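Local coordinates for protein 401aa long hypothetical glucose-1-phosphate thymidylyltransferase (Sulfolobus tokodaii, PDB 2GGO) that probably transfers nucleotidyl groups from nucleoside triphosphates to sugar 1-phosphates and acetylates hexosamine phosphates, in UDP-N-acetylglucosamine and UDP-N-acetylgalactosamine synthesis, at residues D166-Y170 with L190-H195; E302-P307 with I317-F323. All blocks are in the same frame, centred on the assembly; numbering follows the deposited sequence.

Overall arrangement
The two contacts lie in different halves of a two-domain chain, on opposite sides of its centre, with contact centres about 49 Å apart and nearest atoms about 33 Å apart. Contact 1 comes first along the chain and packs helix 166-173 against the end of helix 184-194, in the nucleotidyltransferase domain, whose mixed sheet includes strand 155-164 and the edge strand 197-201. Contact 2 follows in the C-terminal hexapeptide-repeat domain and joins successive coils of its parallel beta-helix, at strands 305-308 and 322-323. They share no helix, strand or sheet: one is helix packing within an alpha/beta domain, the other coil stacking, in keeping with a bifunctional enzyme.

Contact 1 (D166-Y170 with L190-H195); sequences DIFTY and LMAKDH
Tyr170 holds its CG beside its own backbone N, which points the ring at helix 184-194, where Met191, with CG anti to the backbone N (chi1 -169°), covers one face. Met191 CB is 3.8 Å from the centroid of the Tyr170 ring and only 11° off its normal, a CH-pi contact. Met191 SD stands oblique to the Tyr170 ring, 5.3 Å from its centroid, a Met-aromatic contact. On its other side Met191 SD reaches Ile167 CD1 at 4.1 Å. A flexible methionine suits this place because its unbranched chain can follow the ring and still meet the isoleucine. Leu190 runs antiparallel alongside Tyr170, its CB 3.5 Å from Tyr170 CD2.

Beyond the ring the phenol hydroxyl provides the polar end. Tyr170 OH donates to Asp194 OD2 at 2.8 Å, meeting the carboxylate from above its plane. The His195 ring has this hydroxyl at its edge, ND1 lying 3.1 Å from Tyr170 OH. Asp166 OD2 lies 3.6 Å from His195 NE2. Lys173 adds a cation-pi contact to the tyrosine ring, and Asn117 of strand 117-123 touches both Asp166 and Met191. Two helix segments crossing at 121°, joined by an aromatic side chain with an apolar face and a polar tip, form helix-helix packing beside the central sheet of the GT-A-type nucleotidyltransferase fold.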
# COMPACT_ATOMS: atom_id res chain seq x y z
N ASP A 166 -4.17 4.22 30.24
CA ASP A 166 -3.38 5.39 30.66
C ASP A 166 -3.06 6.32 29.51
O ASP A 166 -2.66 7.45 29.73
CB ASP A 166 -2.03 4.98 31.23
CG ASP A 166 -2.12 3.81 32.15
OD1 ASP A 166 -3.18 3.67 32.80
OD2 ASP A 166 -1.13 3.03 32.20
N ILE A 167 -3.18 5.82 28.28
CA ILE A 167 -2.89 6.65 27.13
C ILE A 167 -3.82 7.88 27.06
O ILE A 167 -3.37 8.97 26.68
CB ILE A 167 -2.88 5.85 25.80
CG1 ILE A 167 -2.06 6.60 24.73
CG2 ILE A 167 -4.31 5.55 25.30
CD1 ILE A 167 -0.66 7.06 25.19
N PHE A 168 -5.08 7.71 27.46
CA PHE A 168 -6.09 8.78 27.35
C PHE A 168 -5.72 10.01 28.17
O PHE A 168 -5.88 11.14 27.72
CB PHE A 168 -7.47 8.26 27.71
CG PHE A 168 -7.91 7.09 26.88
CD1 PHE A 168 -8.27 7.26 25.54
CD2 PHE A 168 -7.96 5.80 27.43
CE1 PHE A 168 -8.68 6.17 24.76
CE2 PHE A 168 -8.37 4.70 26.66
CZ PHE A 168 -8.73 4.89 25.33
N THR A 169 -5.19 9.77 29.36
CA THR A 169 -4.69 10.82 30.22
C THR A 169 -3.75 11.80 29.49
O THR A 169 -4.02 13.00 29.45
CB THR A 169 -3.99 10.22 31.45
OG1 THR A 169 -4.93 9.39 32.15
CG2 THR A 169 -3.49 11.31 32.39
N TYR A 170 -2.68 11.27 28.89
CA TYR A 170 -1.68 12.10 28.22
C TYR A 170 -2.15 12.63 26.86
O TYR A 170 -1.51 13.50 26.28
CB TYR A 170 -0.35 11.34 28.06
CG TYR A 170 0.17 10.75 29.34
CD1 TYR A 170 -0.34 9.55 29.83
CD2 TYR A 170 1.16 11.39 30.08
CE1 TYR A 170 0.11 8.99 31.03
CE2 TYR A 170 1.64 10.84 31.28
CZ TYR A 170 1.10 9.64 31.74
OH TYR A 170 1.55 9.08 32.92
N LEU A 190 5.20 11.76 26.76
CA LEU A 190 4.99 12.12 28.17
C LEU A 190 4.84 10.87 29.05
O LEU A 190 5.41 10.79 30.13
CB LEU A 190 3.76 13.01 28.36
CG LEU A 190 3.10 13.89 27.29
CD1 LEU A 190 1.81 14.43 27.90
CD2 LEU A 190 4.01 15.03 26.76
N MET A 191 4.05 9.91 28.57
CA MET A 191 3.81 8.65 29.27
C MET A 191 5.11 7.88 29.50
O MET A 191 5.30 7.30 30.56
CB MET A 191 2.79 7.79 28.52
CG MET A 191 2.28 6.58 29.31
SD MET A 191 1.22 5.43 28.39
CE MET A 191 2.42 4.62 27.34
N ALA A 192 6.00 7.91 28.51
CA ALA A 192 7.30 7.23 28.59
C ALA A 192 8.19 7.78 29.72
O ALA A 192 9.16 7.13 30.14
CB ALA A 192 8.03 7.29 27.24
N LYS A 193 7.87 8.99 30.19
CA LYS A 193 8.59 9.59 31.32
C LYS A 193 8.13 9.01 32.66
O LYS A 193 8.97 8.67 33.51
CB LYS A 193 8.45 11.11 31.30
CG LYS A 193 9.08 11.74 30.05
CD LYS A 193 10.54 11.30 29.88
CE LYS A 193 10.94 11.15 28.41
NZ LYS A 193 12.23 10.38 28.29
N ASP A 194 6.82 8.87 32.83
CA ASP A 194 6.23 8.28 34.03
C ASP A 194 6.23 6.75 33.92
O ASP A 194 6.74 6.03 34.79
CB ASP A 194 4.79 8.79 34.24
CG ASP A 194 4.59 10.24 33.78
OD1 ASP A 194 5.53 10.84 33.19
OD2 ASP A 194 3.48 10.78 34.00
N HIS A 195 5.65 6.27 32.82
CA HIS A 195 5.48 4.85 32.59
C HIS A 195 6.60 4.26 31.76
O HIS A 195 7.18 4.91 30.88
CB HIS A 195 4.14 4.56 31.93
CG HIS A 195 2.97 4.83 32.81
ND1 HIS A 195 2.37 6.07 32.88
CD2 HIS A 195 2.29 4.03 33.66
CE1 HIS A 195 1.37 6.02 33.74
NE2 HIS A 195 1.30 4.79 34.22

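Contact 2 (E302-P307 with I317-F323); sequences EGSKIP and IAEDVNF
Ser304 OG is held by two backbone groups of the next coil. Set beside its own backbone N (chi1 -75°), it points at the 318-321 turn. Ser304 OG donates to Ala318 O at 2.6 Å, in the carbonyl plane and on a lone pair, and accepts from Val321 N at 2.9 Å in a nearly straight bond (173°). Serine suits this buried spot because a small hydroxyl can both give and take a hydrogen bond. With an alanine here, Ala318 O and Val321 N would probably lose their shared partner and the turn between them would be less firmly fixed.

Backbone bonds continue on both sides: Asp320 N to Glu302 O, then Lys305 N to Val321 O and Phe323 N to Lys305 O, which flank Asn322 as in a parallel bridge. Gly303 has positive phi, and a CB there would clash with Asp320 OD1. Inside, Ile306 CD1 lies over one face of the Phe323 ring and meets Ile317 CD1. Arg21, from the nucleotidyltransferase part, salt-bridges Glu302 and Glu319, probably easing their repulsion; Thr20 OG1 also bonds Glu319 OE2. In-register stacking of equivalent turns and strands, with aliphatic and aromatic side chains piled inside, is the hallmark of the left-handed parallel beta-helix of hexapeptide-repeat transferases.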
# COMPACT_ATOMS: atom_id res chain seq x y z
N GLU A 302 -7.94 -5.04 -10.49
CA GLU A 302 -9.08 -5.90 -10.85
C GLU A 302 -9.76 -5.54 -12.18
O GLU A 302 -10.23 -4.41 -12.31
CB GLU A 302 -10.16 -5.79 -9.75
CG GLU A 302 -9.72 -6.19 -8.35
CD GLU A 302 -9.15 -5.05 -7.50
OE1 GLU A 302 -8.80 -4.00 -8.04
OE2 GLU A 302 -9.06 -5.22 -6.25
N GLY A 303 -9.92 -6.51 -13.07
CA GLY A 303 -10.67 -6.32 -14.30
C GLY A 303 -10.08 -5.30 -15.28
O GLY A 303 -10.74 -4.91 -16.22
N SER A 304 -8.85 -4.86 -15.06
CA SER A 304 -8.18 -3.93 -16.01
C SER A 304 -7.71 -4.62 -17.24
O SER A 304 -7.34 -5.76 -17.20
CB SER A 304 -7.05 -3.22 -15.35
OG SER A 304 -7.61 -2.23 -14.49
N LYS A 305 -7.76 -3.94 -18.37
CA LYS A 305 -7.59 -4.60 -19.64
C LYS A 305 -6.53 -3.91 -20.50
O LYS A 305 -6.66 -2.71 -20.80
CB LYS A 305 -8.91 -4.54 -20.35
CG LYS A 305 -9.92 -5.65 -19.89
CD LYS A 305 -11.08 -5.81 -20.91
CE LYS A 305 -12.38 -5.08 -20.47
NZ LYS A 305 -13.46 -4.91 -21.56
N ILE A 306 -5.50 -4.64 -20.92
CA ILE A 306 -4.45 -4.08 -21.81
C ILE A 306 -4.44 -4.96 -23.04
O ILE A 306 -3.64 -5.86 -23.11
CB ILE A 306 -2.98 -4.19 -21.23
CG1 ILE A 306 -2.80 -3.80 -19.78
CG2 ILE A 306 -2.04 -3.32 -22.03
CD1 ILE A 306 -3.52 -2.52 -19.37
N PRO A 307 -5.36 -4.73 -24.00
CA PRO A 307 -5.52 -5.84 -24.96
C PRO A 307 -4.67 -5.83 -26.23
O PRO A 307 -4.55 -6.92 -26.81
CB PRO A 307 -6.97 -5.75 -25.33
CG PRO A 307 -7.15 -4.16 -25.35
CD PRO A 307 -6.40 -3.72 -24.16
N ILE A 317 -1.41 0.10 -12.11
CA ILE A 317 -2.62 0.47 -12.84
C ILE A 317 -3.85 0.01 -12.07
O ILE A 317 -3.96 -1.14 -11.71
CB ILE A 317 -2.62 -0.16 -14.23
CG1 ILE A 317 -1.53 0.42 -15.12
CG2 ILE A 317 -3.92 -0.00 -14.98
CD1 ILE A 317 -1.46 -0.51 -16.38
N ALA A 318 -4.79 0.91 -11.84
CA ALA A 318 -5.80 0.62 -10.87
C ALA A 318 -6.92 -0.21 -11.48
O ALA A 318 -6.63 -0.95 -12.47
CB ALA A 318 -6.26 1.87 -10.18
N GLU A 319 -8.14 -0.18 -10.95
CA GLU A 319 -9.17 -1.11 -11.41
C GLU A 319 -9.97 -0.60 -12.57
O GLU A 319 -10.14 0.58 -12.73
CB GLU A 319 -10.13 -1.52 -10.25
CG GLU A 319 -11.15 -0.39 -9.71
CD GLU A 319 -10.51 0.69 -8.88
OE1 GLU A 319 -9.32 0.58 -8.61
OE2 GLU A 319 -11.17 1.68 -8.48
N ASP A 320 -10.46 -1.52 -13.37
CA ASP A 320 -11.28 -1.25 -14.56
C ASP A 320 -10.70 -0.20 -15.50
O ASP A 320 -11.40 0.67 -15.98
CB ASP A 320 -12.73 -0.98 -14.15
CG ASP A 320 -13.35 -2.16 -13.33
OD1 ASP A 320 -13.17 -3.35 -13.76
OD2 ASP A 320 -14.02 -1.92 -12.26
N VAL A 321 -9.39 -0.29 -15.78
CA VAL A 321 -8.72 0.57 -16.73
C VAL A 321 -8.75 -0.13 -18.05
O VAL A 321 -8.77 -1.37 -18.08
CB VAL A 321 -7.28 0.92 -16.29
CG1 VAL A 321 -6.53 1.95 -17.37
CG2 VAL A 321 -7.35 1.71 -14.94
N ASN A 322 -8.89 0.61 -19.15
CA ASN A 322 -8.75 -0.01 -20.48
C ASN A 322 -7.70 0.71 -21.23
O ASN A 322 -7.82 1.85 -21.34
CB ASN A 322 -10.06 0.03 -21.33
CG ASN A 322 -11.24 -0.71 -20.63
OD1 ASN A 322 -11.28 -1.93 -20.54
ND2 ASN A 322 -12.16 0.07 -20.06
N PHE A 323 -6.73 -0.00 -21.82
CA PHE A 323 -5.78 0.65 -22.70
C PHE A 323 -6.24 0.61 -24.08
O PHE A 323 -6.40 -0.48 -24.63
CB PHE A 323 -4.31 0.07 -22.62
CG PHE A 323 -3.53 0.76 -21.53
CD1 PHE A 323 -4.22 1.56 -20.63
CD2 PHE A 323 -2.16 0.67 -21.41
CE1 PHE A 323 -3.52 2.27 -19.61
CE2 PHE A 323 -1.47 1.33 -20.42
CZ PHE A 323 -2.17 2.10 -19.50
O HOH W 1 -12.68 -2.76 -17.97